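Local coordinates for putative TetR-family transcriptional regulator (Syntrophomonas wolfei subsp. wolfei, PDB 3LWJ), which probably binds DNA through a predicted N-terminal helix-turn-helix and regulates transcription as a dimeric TetR-family protein, at residues A[53-56]-A[57-60]; A[152-155]-A[156-160]; A[70-73]-A[74-78]. All blocks are in the same frame, centred on the assembly; numbering follows the deposited sequence.

Contact 1. Residues A[53-56]-A[57-60]; sequences FVDK and EDIL
The chain runs extended through F53, turns at V54, is extended again at D55 and enters helix 56-79, where I59 N to D55 O is weak and L60 N to K56 O, 2.9 Å, is firm. D55 occupies the N-cap. With CG set between its backbone N and carbonyl carbon (chi1 73°), its carboxylate folds back over the first turn, and OD1 takes D58 N at 3.0 Å, nearly along the C-O axis; E57 N adds a weak bond to the same oxygen. D58 answers in the reverse direction: in the conformer given, its OD2 receives D55 N weakly, the return half of a capping box between D55 and D58, and V54 N as a further, stronger donor at 3.0 Å, on the anti side and 32° out of the carboxylate plane. The box starts the helix that leaves the predicted helix-turn-helix motif of the TetR-family DNA-binding domain. The two carboxylates crowd each other, D55 OD1 lying 3.6 Å from D58 OD2, a repulsion that the amide donors at the helix start would probably offset. E57, bent at chi2, swings OE1 to 3.4 Å from D55 OD2, a second close approach of like charges and not a bond, while its OE2 is bonded to Y30 OH; K56 NZ reaches the backbone oxygens of Y30 and T33. On the apolar side, I59 sends CG1 over one face of the F53 ring in a CH-pi contact, 3.8 Å from the centroid and 18° off the normal. Helix 10-28 packs against both residues, through I17 and L18 on F53 and through L18 and S21 on I59.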
loop_
_atom_site.group_PDB
_atom_site.type_symbol
_atom_site.label_atom_id
_atom_site.label_comp_id
_atom_site.label_asym_id
_atom_site.label_seq_id
_atom_site.Cartn_x
_atom_site.Cartn_y
_atom_site.Cartn_z
ATOM N N PHE A 53 -25.978 -3.694 14.079
ATOM C CA PHE A 53 -25.312 -4.157 12.846
ATOM C C PHE A 53 -26.158 -5.151 12.048
ATOM O O PHE A 53 -26.849 -6.014 12.618
ATOM C CB PHE A 53 -23.953 -4.810 13.163
ATOM C CG PHE A 53 -23.084 -3.997 14.096
ATOM C CD1 PHE A 53 -22.536 -2.791 13.676
ATOM C CD2 PHE A 53 -22.813 -4.442 15.387
ATOM C CE1 PHE A 53 -21.730 -2.051 14.537
ATOM C CE2 PHE A 53 -22.020 -3.700 16.258
ATOM C CZ PHE A 53 -21.469 -2.503 15.830
ATOM N N VAL A 54 -26.063 -5.038 10.723
ATOM C CA VAL A 54 -26.824 -5.911 9.830
ATOM C C VAL A 54 -25.960 -7.105 9.369
ATOM O O VAL A 54 -26.491 -8.191 9.093
ATOM C CB VAL A 54 -27.427 -5.136 8.614
ATOM C CG1 VAL A 54 -28.600 -5.909 8.027
ATOM C CG2 VAL A 54 -27.899 -3.735 9.020
ATOM N N ASP A 55 -24.634 -6.925 9.334
ATOM C CA ASP A 55 -23.671 -7.971 8.911
ATOM C C ASP A 55 -22.192 -7.643 9.313
ATOM O O ASP A 55 -21.969 -6.684 10.048
ATOM C CB ASP A 55 -23.818 -8.262 7.395
ATOM C CG ASP A 55 -23.274 -7.174 6.504
ATOM O OD1 ASP A 55 -22.522 -6.288 6.962
ATOM O OD2 ASP A 55 -23.572 -7.234 5.285
ATOM N N LYS A 56 -21.208 -8.431 8.859
ATOM C CA LYS A 56 -19.780 -8.171 9.191
ATOM C C LYS A 56 -19.254 -6.834 8.655
ATOM O O LYS A 56 -18.417 -6.174 9.288
ATOM C CB LYS A 56 -18.851 -9.257 8.654
ATOM C CG LYS A 56 -18.720 -10.499 9.472
ATOM C CD LYS A 56 -17.610 -11.383 8.893
ATOM C CE LYS A 56 -17.981 -11.965 7.523
ATOM N NZ LYS A 56 -16.985 -12.896 6.963
ATOM N N GLU A 57 -19.708 -6.468 7.464
ATOM C CA GLU A 57 -19.226 -5.266 6.835
ATOM C C GLU A 57 -19.678 -4.032 7.612
ATOM O O GLU A 57 -18.972 -3.025 7.638
ATOM C CB GLU A 57 -19.673 -5.191 5.377
ATOM C CG GLU A 57 -18.884 -6.126 4.468
ATOM C CD GLU A 57 -19.139 -7.603 4.770
ATOM O OE1 GLU A 57 -20.321 -7.995 4.860
ATOM O OE2 GLU A 57 -18.163 -8.378 4.940
ATOM N N ASP A 58 -20.852 -4.098 8.231
ATOM C CA ASP A 58 -21.301 -3.028 9.111
ATOM C C ASP A 58 -20.344 -2.932 10.299
ATOM O O ASP A 58 -20.055 -1.841 10.778
ATOM C CB ASP A 58 -22.744 -3.262 9.582
ATOM C CG ASP A 58 -23.774 -2.955 8.494
ATOM O OD1 ASP A 58 -23.632 -1.924 7.804
ATOM O OD2 ASP A 58 -24.733 -3.734 8.337
ATOM N N ILE A 59 -19.848 -4.081 10.767
ATOM C CA ILE A 59 -18.929 -4.079 11.916
ATOM C C ILE A 59 -17.578 -3.453 11.518
ATOM O O ILE A 59 -17.084 -2.548 12.200
ATOM C CB ILE A 59 -18.761 -5.480 12.555
ATOM C CG1 ILE A 59 -20.032 -5.839 13.338
ATOM C CG2 ILE A 59 -17.575 -5.496 13.502
ATOM C CD1 ILE A 59 -20.203 -7.286 13.625
ATOM N N LEU A 60 -17.045 -3.884 10.375
ATOM C CA LEU A 60 -15.806 -3.356 9.838
ATOM C C LEU A 60 -15.928 -1.839 9.632
ATOM O O LEU A 60 -15.036 -1.121 10.057
ATOM C CB LEU A 60 -15.414 -4.100 8.533
ATOM C CG LEU A 60 -14.067 -3.737 7.884
ATOM C CD1 LEU A 60 -12.929 -4.045 8.827
ATOM C CD2 LEU A 60 -13.809 -4.397 6.515
#

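Contact 2. Residues A[152-155]-A[156-160]; sequences PVSP and IAHSI
The start of helix 153-173, which packs against the second subunit, links H158 to S154 one turn earlier. Both nitrogen donors of H158 on this side converge on one acceptor: its backbone N meets S154 O at 2.9 Å, nearly straight at 170°, and its ring ND1 meets the same oxygen at 2.8 Å. The ring bond comes from above the carbonyl plane, 57° out of it, whereas S154 O lies almost exactly in the plane of the imidazole. Placing CG anti to the carbonyl carbon (chi1 -78°) folds the H158 ring back along the helix to make this second bond. S154 OG stands 3.0 Å from H158 ND1. The doubly gripped oxygen fixes the imidazole edge-on, ND1 serving as donor, and the far nitrogen NE2 pairs with K170 NZ of the second subunit; M185 of that subunit also packs on the ring. This is an α-helical i to i+4 link that orients a side chain across the dimer interface. Replacing H158 by a leucine would probably leave K170 of the second subunit without this partner and take the ring donor from S154 O. P155, which has no N-H to give, sits within the first turn and offers its O to S159 N at 2.9 Å. S159 OG in turn donates to I156 O at 2.8 Å, reaching it from the same face as I160 N. On the intrachain flank, V153 and A157 lie against S136 of helix 118-144.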
loop_
_atom_site.group_PDB
_atom_site.type_symbol
_atom_site.label_atom_id
_atom_site.label_comp_id
_atom_site.label_asym_id
_atom_site.label_seq_id
_atom_site.Cartn_x
_atom_site.Cartn_y
_atom_site.Cartn_z
ATOM N N PRO A 152 -0.384 20.431 -6.605
ATOM C CA PRO A 152 -1.577 19.615 -6.443
ATOM C C PRO A 152 -1.562 18.831 -5.130
ATOM O O PRO A 152 -0.581 18.185 -4.817
ATOM C CB PRO A 152 -1.518 18.702 -7.674
ATOM C CG PRO A 152 -0.873 19.576 -8.717
ATOM C CD PRO A 152 0.276 20.149 -7.895
ATOM N N VAL A 153 -2.667 18.868 -4.400
ATOM C CA VAL A 153 -2.715 18.379 -3.017
ATOM C C VAL A 153 -2.981 16.886 -2.950
ATOM O O VAL A 153 -2.390 16.191 -2.141
ATOM C CB VAL A 153 -3.837 19.103 -2.233
ATOM C CG1 VAL A 153 -3.990 18.534 -0.822
ATOM C CG2 VAL A 153 -3.545 20.571 -2.176
ATOM N N SER A 154 -3.878 16.377 -3.784
ATOM C CA SER A 154 -4.270 14.977 -3.707
ATOM C C SER A 154 -3.096 13.990 -3.818
ATOM O O SER A 154 -3.031 13.056 -3.033
ATOM C CB SER A 154 -5.344 14.640 -4.740
ATOM O OG SER A 154 -5.616 13.264 -4.679
ATOM N N PRO A 155 -2.151 14.209 -4.750
ATOM C CA PRO A 155 -0.949 13.337 -4.757
ATOM C C PRO A 155 -0.158 13.345 -3.450
ATOM O O PRO A 155 0.392 12.302 -3.026
ATOM C CB PRO A 155 -0.086 13.918 -5.877
ATOM C CG PRO A 155 -1.073 14.742 -6.778
ATOM C CD PRO A 155 -2.096 15.251 -5.791
ATOM N N ILE A 156 -0.072 14.493 -2.797
ATOM C CA ILE A 156 0.614 14.533 -1.502
ATOM C C ILE A 156 -0.134 13.762 -0.412
ATOM O O ILE A 156 0.485 13.018 0.357
ATOM C CB ILE A 156 0.924 15.962 -1.014
ATOM C CG1 ILE A 156 1.660 16.790 -2.100
ATOM C CG2 ILE A 156 1.761 15.904 0.249
ATOM C CD1 ILE A 156 2.775 16.100 -2.791
ATOM N N ALA A 157 -1.448 13.883 -0.364
ATOM C CA ALA A 157 -2.267 13.200 0.654
ATOM C C ALA A 157 -2.193 11.693 0.426
ATOM O O ALA A 157 -1.994 10.907 1.365
ATOM C CB ALA A 157 -3.701 13.718 0.588
ATOM N N HIS A 158 -2.269 11.295 -0.844
ATOM C CA HIS A 158 -2.091 9.903 -1.211
ATOM C C HIS A 158 -0.696 9.382 -0.848
ATOM O O HIS A 158 -0.566 8.264 -0.338
ATOM C CB HIS A 158 -2.365 9.684 -2.709
ATOM C CG HIS A 158 -3.815 9.630 -3.056
ATOM N ND1 HIS A 158 -4.554 10.752 -3.366
ATOM C CD2 HIS A 158 -4.659 8.578 -3.172
ATOM C CE1 HIS A 158 -5.787 10.391 -3.674
ATOM N NE2 HIS A 158 -5.882 9.077 -3.552
ATOM N N SER A 159 0.351 10.190 -1.032
ATOM C CA SER A 159 1.686 9.722 -0.660
ATOM C C SER A 159 1.866 9.520 0.821
ATOM O O SER A 159 2.550 8.559 1.235
ATOM C CB SER A 159 2.781 10.646 -1.224
ATOM O OG SER A 159 2.922 11.867 -0.520
ATOM N N ILE A 160 1.244 10.391 1.628
ATOM C CA ILE A 160 1.257 10.259 3.103
ATOM C C ILE A 160 0.541 8.983 3.512
ATOM O O ILE A 160 1.111 8.130 4.191
ATOM C CB ILE A 160 0.609 11.456 3.802
ATOM C CG1 ILE A 160 1.371 12.752 3.466
ATOM C CG2 ILE A 160 0.580 11.209 5.306
ATOM C CD1 ILE A 160 0.593 14.057 3.890
#

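Contact 3. Residues A[70-73]-A[74-78]; sequences QIIS and SISEY
Two serines, S74 and S76, carry the same torsion, OG anti to the carbonyl carbon and beside the backbone N (chi1 -58° and -55°), which swings each hydroxyl back toward the carbonyl four residues earlier. In the conformer given, S74 OG thus donates to Q70 O at 2.7 Å; S76 OG donates to I72 O at 2.7 Å. Each carbonyl also receives the regular helix amide, S74 N on Q70 O and S76 N on I72 O, both at 3.0 Å. The two donors of each serine approach from opposite faces of the carbonyl plane and so straddle the oxygen. Repeated two residues apart, these bifurcated acceptors lie within helix 56-79, the long helix that runs from the DNA-binding domain of this TetR-family protein into its larger helical domain. Here the serine hydroxyls are satisfied by the helix's own backbone. S73 OG makes the same kind of link, to K69 O, from a different torsion, with OG between the backbone N and the carbonyl carbon. The S73 carbonyl accepts E77 N at 2.8 Å, while E77 lays its side chain back over that carbonyl, CD coming to 3.1 Å from S73 O; the carboxylate makes no hydrogen bond there, since E77 OE1 and S73 O are both acceptors. The apolar side of the helix carries I71 and I75, which lie side by side and point the same way, I71 CG2 touching I75 CD1 at 4.2 Å. I75 CG1 also rests against I71 O, at 3.3 Å. F134 of helix 118-144 is touched by I72, I75 and S76, and T92 of helix 85-102 meets I75. At the earlier end, Q70 OE1 is bonded to N103 ND2, beside V99 and Q102, which also meet the Q70 side chain.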
loop_
_atom_site.group_PDB
_atom_site.type_symbol
_atom_site.label_atom_id
_atom_site.label_comp_id
_atom_site.label_asym_id
_atom_site.label_seq_id
_atom_site.Cartn_x
_atom_site.Cartn_y
_atom_site.Cartn_z
ATOM N N GLN A 70 -10.359 8.645 15.874
ATOM C CA GLN A 70 -9.267 8.752 16.853
ATOM C C GLN A 70 -7.986 9.398 16.253
ATOM O O GLN A 70 -7.344 10.244 16.895
ATOM C CB GLN A 70 -8.976 7.370 17.430
ATOM C CG GLN A 70 -7.986 7.316 18.598
ATOM C CD GLN A 70 -7.595 5.872 18.932
ATOM O OE1 GLN A 70 -8.250 4.921 18.474
ATOM N NE2 GLN A 70 -6.512 5.703 19.703
ATOM N N ILE A 71 -7.647 9.021 15.013
ATOM C CA ILE A 71 -6.543 9.641 14.260
ATOM C C ILE A 71 -6.795 11.161 14.084
ATOM O O ILE A 71 -5.947 11.992 14.435
ATOM C CB ILE A 71 -6.361 8.955 12.848
ATOM C CG1 ILE A 71 -5.937 7.476 13.000
ATOM C CG2 ILE A 71 -5.345 9.707 11.979
ATOM C CD1 ILE A 71 -5.942 6.685 11.680
ATOM N N ILE A 72 -7.976 11.511 13.577
ATOM C CA ILE A 72 -8.289 12.909 13.251
ATOM C C ILE A 72 -8.376 13.793 14.497
ATOM O O ILE A 72 -7.943 14.926 14.459
ATOM C CB ILE A 72 -9.592 13.024 12.401
ATOM C CG1 ILE A 72 -9.370 12.368 11.030
ATOM C CG2 ILE A 72 -10.083 14.521 12.251
ATOM C CD1 ILE A 72 -10.628 12.336 10.214
ATOM N N SER A 73 -8.910 13.263 15.592
ATOM C CA SER A 73 -9.044 14.033 16.846
ATOM C C SER A 73 -7.711 14.180 17.597
ATOM O O SER A 73 -7.441 15.233 18.196
ATOM C CB SER A 73 -10.116 13.434 17.768
ATOM O OG SER A 73 -9.743 12.147 18.209
ATOM N N SER A 74 -6.862 13.170 17.553
ATOM C CA SER A 74 -5.515 13.315 18.114
ATOM C C SER A 74 -4.746 14.452 17.428
ATOM O O SER A 74 -4.122 15.275 18.079
ATOM C CB SER A 74 -4.746 12.011 17.974
ATOM O OG SER A 74 -5.443 10.971 18.626
ATOM N N ILE A 75 -4.808 14.498 16.104
ATOM C CA ILE A 75 -4.118 15.517 15.327
ATOM C C ILE A 75 -4.735 16.909 15.635
ATOM O O ILE A 75 -4.018 17.883 15.947
ATOM C CB ILE A 75 -4.207 15.198 13.820
ATOM C CG1 ILE A 75 -3.406 13.917 13.489
ATOM C CG2 ILE A 75 -3.653 16.341 12.969
ATOM C CD1 ILE A 75 -3.530 13.444 12.042
ATOM N N SER A 76 -6.062 16.983 15.558
ATOM C CA SER A 76 -6.805 18.246 15.807
ATOM C C SER A 76 -6.569 18.790 17.207
ATOM O O SER A 76 -6.416 19.998 17.392
ATOM C CB SER A 76 -8.305 18.050 15.567
ATOM O OG SER A 76 -8.517 17.540 14.270
ATOM N N GLU A 77 -6.516 17.912 18.196
ATOM C CA GLU A 77 -6.138 18.331 19.546
ATOM C C GLU A 77 -4.723 18.912 19.615
ATOM O O GLU A 77 -4.495 19.896 20.286
ATOM C CB GLU A 77 -6.268 17.158 20.519
ATOM C CG GLU A 77 -7.712 16.851 20.888
ATOM C CD GLU A 77 -7.947 15.403 21.298
ATOM O OE1 GLU A 77 -6.967 14.689 21.609
ATOM O OE2 GLU A 77 -9.126 14.981 21.297
ATOM N N TYR A 78 -3.771 18.289 18.934
ATOM C CA TYR A 78 -2.387 18.762 18.931
ATOM C C TYR A 78 -2.275 20.173 18.305
ATOM O O TYR A 78 -1.477 21.017 18.740
ATOM C CB TYR A 78 -1.496 17.761 18.167
ATOM C CG TYR A 78 -0.046 18.164 18.002
ATOM C CD1 TYR A 78 0.717 18.575 19.073
ATOM C CD2 TYR A 78 0.564 18.114 16.757
ATOM C CE1 TYR A 78 2.065 18.912 18.908
ATOM C CE2 TYR A 78 1.894 18.474 16.587
ATOM C CZ TYR A 78 2.631 18.872 17.651
ATOM O OH TYR A 78 3.948 19.197 17.443
#

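From the N terminus the chain first reaches contact 1, where the loop after helix 46-52 closes onto the start of helix 56-79. Contact 3 follows further along that same helix, its centre about 26 Å from that of contact 1; the helix joins the helix-turn-helix region to the larger helical domain. Contact 2 comes last, at the start of helix 153-173, on the opposite side of the chain's centre from contact 1. All three are local and follow in series; none nests in or crosses another. Helix 118-144 touches each of them, and contact 2 alone also meets the second subunit.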